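PDB 1O1Z: glycerophosphodiester phosphodiesterase from Thermotoga maritima, which belongs to the glycerophosphoryl diester phosphodiesterase family and adopts a TIM-barrel fold. Local coordinates for residues R126-L138 with F143-N156. Numbering follows the deposited sequence. Where two conformers were deposited one is given.
Sequences RKNLIFSSFDLDL and FKGTKYGYLIDEEN. With NA (sodium ion), chain B.
Phe131 bonds through both its N and its O to the segment alongside, N to Lys147 O at 3.0 Å and O to Gly149 N at 2.8 Å, where strands 129-133 and 148-151 run parallel. With helix 136-142 these strands make a beta-alpha-beta unit of the TIM barrel, a compact example of how a crossover helix packs against the two strands it connects. On the helix-facing side, the Phe131 ring takes Phe143 CE2 over one face, Phe131 CG lying 3.6 Å from Phe143 CE2; the two ring planes meet obliquely, at 50°. Further along, Leu136 sends CD2 to within 3.6 Å of Tyr150 CD1, while the Tyr150 hydroxyl bonds to Asp140 of the same helix. At the start of the pair, Lys147, bent at its last two torsions, curls back so that NZ donates to Leu129 O from above the carbonyl plane. At the other end, where Leu151 closes its strand, its CB sits over the centre of the Phe134 ring, 3.5 Å from the centroid, a CH-pi contact. Asn156, in the loop after strand 148-151, joins Leu151 to Phe134, just past the end of strand 129-133: its ND2 donates to Leu151 O and, 2.9 Å away and in the amide plane, to a lone pair of Phe134 O.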
loop_
_atom_site.group_PDB
_atom_site.type_symbol
_atom_site.label_atom_id
_atom_site.label_comp_id
_atom_site.label_asym_id
_atom_site.label_seq_id
_atom_site.Cartn_x
_atom_site.Cartn_y
_atom_site.Cartn_z
ATOM N N ARG A 126 15.535 6.649 -3.203
ATOM C CA ARG A 126 14.874 6.520 -1.916
ATOM C C ARG A 126 14.835 5.066 -1.446
ATOM O O ARG A 126 14.429 4.207 -2.215
ATOM C CB ARG A 126 13.457 7.029 -2.149
ATOM C CG ARG A 126 12.527 6.820 -1.062
ATOM C CD ARG A 126 12.689 7.805 -0.020
ATOM N NE ARG A 126 11.707 7.585 1.017
ATOM C CZ ARG A 126 11.304 8.520 1.842
ATOM N NH1 ARG A 126 11.768 9.786 1.727
ATOM N NH2 ARG A 126 10.440 8.189 2.780
ATOM N N LYS A 127 15.221 4.789 -0.199
ATOM C CA LYS A 127 15.076 3.458 0.386
ATOM C C LYS A 127 13.741 3.257 1.152
ATOM O O LYS A 127 12.897 4.161 1.240
ATOM C CB LYS A 127 16.257 3.115 1.299
ATOM C CG LYS A 127 16.280 3.873 2.614
ATOM C CD LYS A 127 17.424 3.551 3.522
ATOM C CE LYS A 127 17.412 4.465 4.760
ATOM N NZ LYS A 127 18.637 4.418 5.558
ATOM N N ASN A 128 13.538 2.040 1.632
ATOM C CA ASN A 128 12.355 1.649 2.415
ATOM C C ASN A 128 11.034 1.831 1.670
ATOM O O ASN A 128 10.041 2.268 2.239
ATOM C CB ASN A 128 12.350 2.327 3.790
ATOM C CG ASN A 128 13.263 1.618 4.766
ATOM O OD1 ASN A 128 13.241 0.368 4.845
ATOM N ND2 ASN A 128 14.007 2.374 5.541
ATOM N N LEU A 129 11.013 1.406 0.422
ATOM C CA LEU A 129 9.815 1.369 -0.387
ATOM C C LEU A 129 9.380 -0.061 -0.629
ATOM O O LEU A 129 10.229 -0.966 -0.791
ATOM C CB LEU A 129 10.062 2.026 -1.735
ATOM C CG LEU A 129 10.512 3.457 -1.654
ATOM C CD1 LEU A 129 10.762 3.991 -3.036
ATOM C CD2 LEU A 129 9.503 4.346 -0.907
ATOM N N ILE A 130 8.070 -0.272 -0.636
ATOM C CA ILE A 130 7.458 -1.509 -1.083
ATOM C C ILE A 130 6.458 -1.153 -2.171
ATOM O O ILE A 130 5.566 -0.346 -1.933
ATOM C CB ILE A 130 6.708 -2.236 0.050
ATOM C CG1 ILE A 130 7.624 -2.580 1.207
ATOM C CG2 ILE A 130 6.068 -3.518 -0.493
ATOM C CD1 ILE A 130 6.850 -2.941 2.505
ATOM N N PHE A 131 6.623 -1.706 -3.371
ATOM C CA PHE A 131 5.688 -1.486 -4.488
ATOM C C PHE A 131 4.677 -2.597 -4.489
ATOM O O PHE A 131 5.051 -3.767 -4.448
ATOM C CB PHE A 131 6.433 -1.466 -5.826
ATOM C CG PHE A 131 7.534 -0.440 -5.847
ATOM C CD1 PHE A 131 7.219 0.916 -6.013
ATOM C CD2 PHE A 131 8.855 -0.802 -5.629
ATOM C CE1 PHE A 131 8.262 1.873 -6.007
ATOM C CE2 PHE A 131 9.856 0.165 -5.611
ATOM C CZ PHE A 131 9.524 1.510 -5.808
ATOM N N SER A 132 3.400 -2.272 -4.564
ATOM C CA SER A 132 2.397 -3.296 -4.625
ATOM C C SER A 132 1.395 -2.972 -5.714
ATOM O O SER A 132 1.308 -1.844 -6.222
ATOM C CB SER A 132 1.689 -3.472 -3.283
ATOM O OG SER A 132 1.092 -2.255 -2.848
ATOM N N SER A 133 0.662 -4.002 -6.108
ATOM C CA SER A 133 -0.347 -3.879 -7.146
ATOM C C SER A 133 -1.174 -5.146 -7.185
ATOM O O SER A 133 -0.695 -6.242 -6.856
ATOM C CB SER A 133 0.293 -3.644 -8.520
ATOM O OG SER A 133 -0.696 -3.465 -9.535
ATOM N N PHE A 134 -2.435 -5.018 -7.624
ATOM C CA PHE A 134 -3.222 -6.190 -7.965
ATOM C C PHE A 134 -2.834 -6.770 -9.354
ATOM O O PHE A 134 -3.238 -7.875 -9.714
ATOM C CB PHE A 134 -4.729 -5.822 -7.956
ATOM C CG PHE A 134 -5.299 -5.570 -6.577
ATOM C CD1 PHE A 134 -5.721 -6.630 -5.793
ATOM C CD2 PHE A 134 -5.382 -4.296 -6.064
ATOM C CE1 PHE A 134 -6.263 -6.410 -4.523
ATOM C CE2 PHE A 134 -5.892 -4.074 -4.785
ATOM C CZ PHE A 134 -6.320 -5.154 -4.020
ATOM N N ASP A 135 -2.030 -5.999 -10.106
ATOM C CA ASP A 135 -1.502 -6.400 -11.418
ATOM C C ASP A 135 -0.190 -7.155 -11.209
ATOM O O ASP A 135 0.899 -6.581 -11.183
ATOM C CB ASP A 135 -1.308 -5.135 -12.237
ATOM C CG ASP A 135 -1.007 -5.371 -13.685
ATOM O OD1 ASP A 135 -0.592 -6.498 -14.080
ATOM O OD2 ASP A 135 -1.163 -4.411 -14.520
ATOM N N LEU A 136 -0.319 -8.454 -10.985
ATOM C CA LEU A 136 0.824 -9.243 -10.572
ATOM C C LEU A 136 1.860 -9.335 -11.704
ATOM O O LEU A 136 3.061 -9.319 -11.447
ATOM C CB LEU A 136 0.383 -10.629 -10.101
ATOM C CG LEU A 136 -0.722 -10.589 -9.038
ATOM C CD1 LEU A 136 -0.917 -12.022 -8.557
ATOM C CD2 LEU A 136 -0.421 -9.662 -7.899
ATOM N N ASP A 137 1.399 -9.415 -12.946
ATOM C CA ASP A 137 2.321 -9.473 -14.085
ATOM C C ASP A 137 3.159 -8.206 -14.159
ATOM O O ASP A 137 4.330 -8.258 -14.507
ATOM C CB ASP A 137 1.616 -9.655 -15.410
ATOM C CG ASP A 137 0.908 -10.982 -15.564
ATOM O OD1 ASP A 137 1.045 -11.905 -14.720
ATOM O OD2 ASP A 137 0.191 -11.182 -16.580
ATOM N N LEU A 138 2.563 -7.056 -13.892
ATOM C CA LEU A 138 3.294 -5.788 -13.935
ATOM C C LEU A 138 4.482 -5.835 -12.984
ATOM O O LEU A 138 5.598 -5.438 -13.337
ATOM C CB LEU A 138 2.373 -4.628 -13.580
ATOM C CG LEU A 138 3.060 -3.284 -13.327
ATOM C CD1 LEU A 138 3.717 -2.800 -14.599
ATOM C CD2 LEU A 138 2.047 -2.294 -12.779
ATOM N N PHE A 143 9.288 -4.773 -11.951
ATOM C CA PHE A 143 9.744 -4.426 -10.591
ATOM C C PHE A 143 10.789 -5.387 -10.034
ATOM O O PHE A 143 11.092 -5.356 -8.850
ATOM C CB PHE A 143 8.532 -4.257 -9.677
ATOM C CG PHE A 143 7.754 -2.987 -9.944
ATOM C CD1 PHE A 143 6.884 -2.898 -11.020
ATOM C CD2 PHE A 143 7.937 -1.866 -9.150
ATOM C CE1 PHE A 143 6.212 -1.724 -11.283
ATOM C CE2 PHE A 143 7.263 -0.680 -9.421
ATOM C CZ PHE A 143 6.380 -0.615 -10.472
ATOM N N LYS A 144 11.367 -6.232 -10.881
ATOM C CA LYS A 144 12.468 -7.045 -10.406
ATOM C C LYS A 144 13.583 -6.153 -9.891
ATOM O O LYS A 144 13.850 -5.091 -10.442
ATOM C CB LYS A 144 12.992 -7.989 -11.471
ATOM C CG LYS A 144 12.027 -9.077 -11.936
ATOM C CD LYS A 144 11.548 -9.901 -10.762
ATOM C CE LYS A 144 10.871 -11.179 -11.136
ATOM N NZ LYS A 144 10.551 -11.867 -9.858
ATOM N N GLY A 145 14.231 -6.609 -8.830
ATOM C CA GLY A 145 15.258 -5.800 -8.186
ATOM C C GLY A 145 14.772 -4.709 -7.247
ATOM O O GLY A 145 15.555 -3.873 -6.780
ATOM N N THR A 146 13.479 -4.710 -6.953
ATOM C CA THR A 146 12.863 -3.873 -5.929
ATOM C C THR A 146 12.076 -4.792 -5.001
ATOM O O THR A 146 11.825 -5.964 -5.349
ATOM C CB THR A 146 11.874 -2.837 -6.512
ATOM O OG1 THR A 146 10.641 -3.475 -6.930
ATOM C CG2 THR A 146 12.428 -2.093 -7.718
ATOM N N LYS A 147 11.665 -4.267 -3.850
ATOM C CA LYS A 147 10.741 -4.967 -2.956
ATOM C C LYS A 147 9.337 -4.777 -3.464
ATOM O O LYS A 147 8.846 -3.641 -3.536
ATOM C CB LYS A 147 10.779 -4.409 -1.537
ATOM C CG LYS A 147 12.091 -4.513 -0.884
ATOM C CD LYS A 147 12.007 -4.529 0.642
ATOM C CE LYS A 147 11.288 -3.412 1.249
ATOM N NZ LYS A 147 12.031 -2.140 1.244
ATOM N N TYR A 148 8.679 -5.857 -3.828
ATOM C CA TYR A 148 7.306 -5.766 -4.211
ATOM C C TYR A 148 6.474 -6.798 -3.545
ATOM O O TYR A 148 6.964 -7.841 -3.099
ATOM C CB TYR A 148 7.108 -5.784 -5.708
ATOM C CG TYR A 148 7.482 -7.023 -6.468
ATOM C CD1 TYR A 148 6.627 -8.131 -6.529
ATOM C CD2 TYR A 148 8.610 -7.033 -7.268
ATOM C CE1 TYR A 148 6.948 -9.243 -7.321
ATOM C CE2 TYR A 148 8.914 -8.113 -8.085
ATOM C CZ TYR A 148 8.070 -9.223 -8.105
ATOM O OH TYR A 148 8.401 -10.269 -8.932
ATOM N N GLY A 149 5.192 -6.436 -3.476
ATOM C CA GLY A 149 4.210 -7.224 -2.824
ATOM C C GLY A 149 2.998 -7.409 -3.708
ATOM O O GLY A 149 2.444 -6.465 -4.286
ATOM N N TYR A 150 2.569 -8.651 -3.804
ATOM C CA TYR A 150 1.356 -8.955 -4.536
ATOM C C TYR A 150 0.147 -8.588 -3.689
ATOM O O TYR A 150 0.018 -9.086 -2.580
ATOM C CB TYR A 150 1.276 -10.446 -4.804
ATOM C CG TYR A 150 2.302 -11.047 -5.746
ATOM C CD1 TYR A 150 2.900 -10.311 -6.769
ATOM C CD2 TYR A 150 2.589 -12.404 -5.661
ATOM C CE1 TYR A 150 3.757 -10.937 -7.689
ATOM C CE2 TYR A 150 3.441 -13.008 -6.543
ATOM C CZ TYR A 150 4.042 -12.269 -7.525
ATOM O OH TYR A 150 4.917 -12.895 -8.409
ATOM N N LEU A 151 -0.779 -7.796 -4.235
ATOM C CA LEU A 151 -2.080 -7.591 -3.622
ATOM C C LEU A 151 -2.985 -8.660 -4.154
ATOM O O LEU A 151 -3.102 -8.814 -5.367
ATOM C CB LEU A 151 -2.638 -6.210 -3.949
ATOM C CG LEU A 151 -2.081 -5.126 -3.051
ATOM C CD1 LEU A 151 -2.174 -3.731 -3.688
ATOM C CD2 LEU A 151 -2.884 -5.160 -1.742
ATOM N N ILE A 152 -3.651 -9.364 -3.257
ATOM C CA ILE A 152 -4.488 -10.491 -3.636
ATOM C C ILE A 152 -5.964 -10.146 -3.535
ATOM O O ILE A 152 -6.401 -9.626 -2.512
ATOM C CB ILE A 152 -4.129 -11.685 -2.724
ATOM C CG1 ILE A 152 -2.629 -12.018 -2.787
ATOM C CG2 ILE A 152 -5.001 -12.877 -3.056
ATOM C CD1 ILE A 152 -2.189 -13.012 -1.735
ATOM N N ASP A 153 -6.713 -10.428 -4.598
ATOM C CA ASP A 153 -8.170 -10.283 -4.592
ATOM C C ASP A 153 -8.788 -11.628 -4.978
ATOM O O ASP A 153 -8.073 -12.639 -5.069
ATOM C CB ASP A 153 -8.629 -9.089 -5.466
ATOM C CG ASP A 153 -8.375 -9.278 -6.964
ATOM O OD1 ASP A 153 -8.273 -10.424 -7.434
ATOM O OD2 ASP A 153 -8.286 -8.312 -7.760
ATOM N N GLU A 154 -10.100 -11.659 -5.202
ATOM C CA GLU A 154 -10.792 -12.934 -5.380
ATOM C C GLU A 154 -10.385 -13.662 -6.663
ATOM O O GLU A 154 -10.465 -14.895 -6.737
ATOM C CB GLU A 154 -12.314 -12.739 -5.362
ATOM N N GLU A 155 -9.966 -12.897 -7.666
ATOM C CA GLU A 155 -9.728 -13.424 -9.000
ATOM C C GLU A 155 -8.256 -13.514 -9.413
ATOM O O GLU A 155 -7.870 -14.451 -10.107
ATOM C CB GLU A 155 -10.474 -12.552 -10.016
ATOM C CG GLU A 155 -11.986 -12.558 -9.844
ATOM N N ASN A 156 -7.431 -12.552 -9.002
ATOM C CA ASN A 156 -6.166 -12.340 -9.686
ATOM C C ASN A 156 -5.146 -13.467 -9.510
ATOM O O ASN A 156 -4.308 -13.676 -10.384
ATOM C CB ASN A 156 -5.572 -10.945 -9.379
ATOM C CG ASN A 156 -5.062 -10.787 -7.950
ATOM O OD1 ASN A 156 -5.380 -11.577 -7.048
ATOM N ND2 ASN A 156 -4.311 -9.733 -7.738
HETATM NA NA NA B . 14.757 3.091 -4.105
HETATM O O HOH W 1 11.133 -1.161 3.691
HETATM O O HOH W 2 11.740 -1.471 -3.184
HETATM O O HOH W 3 13.287 1.891 -5.543
#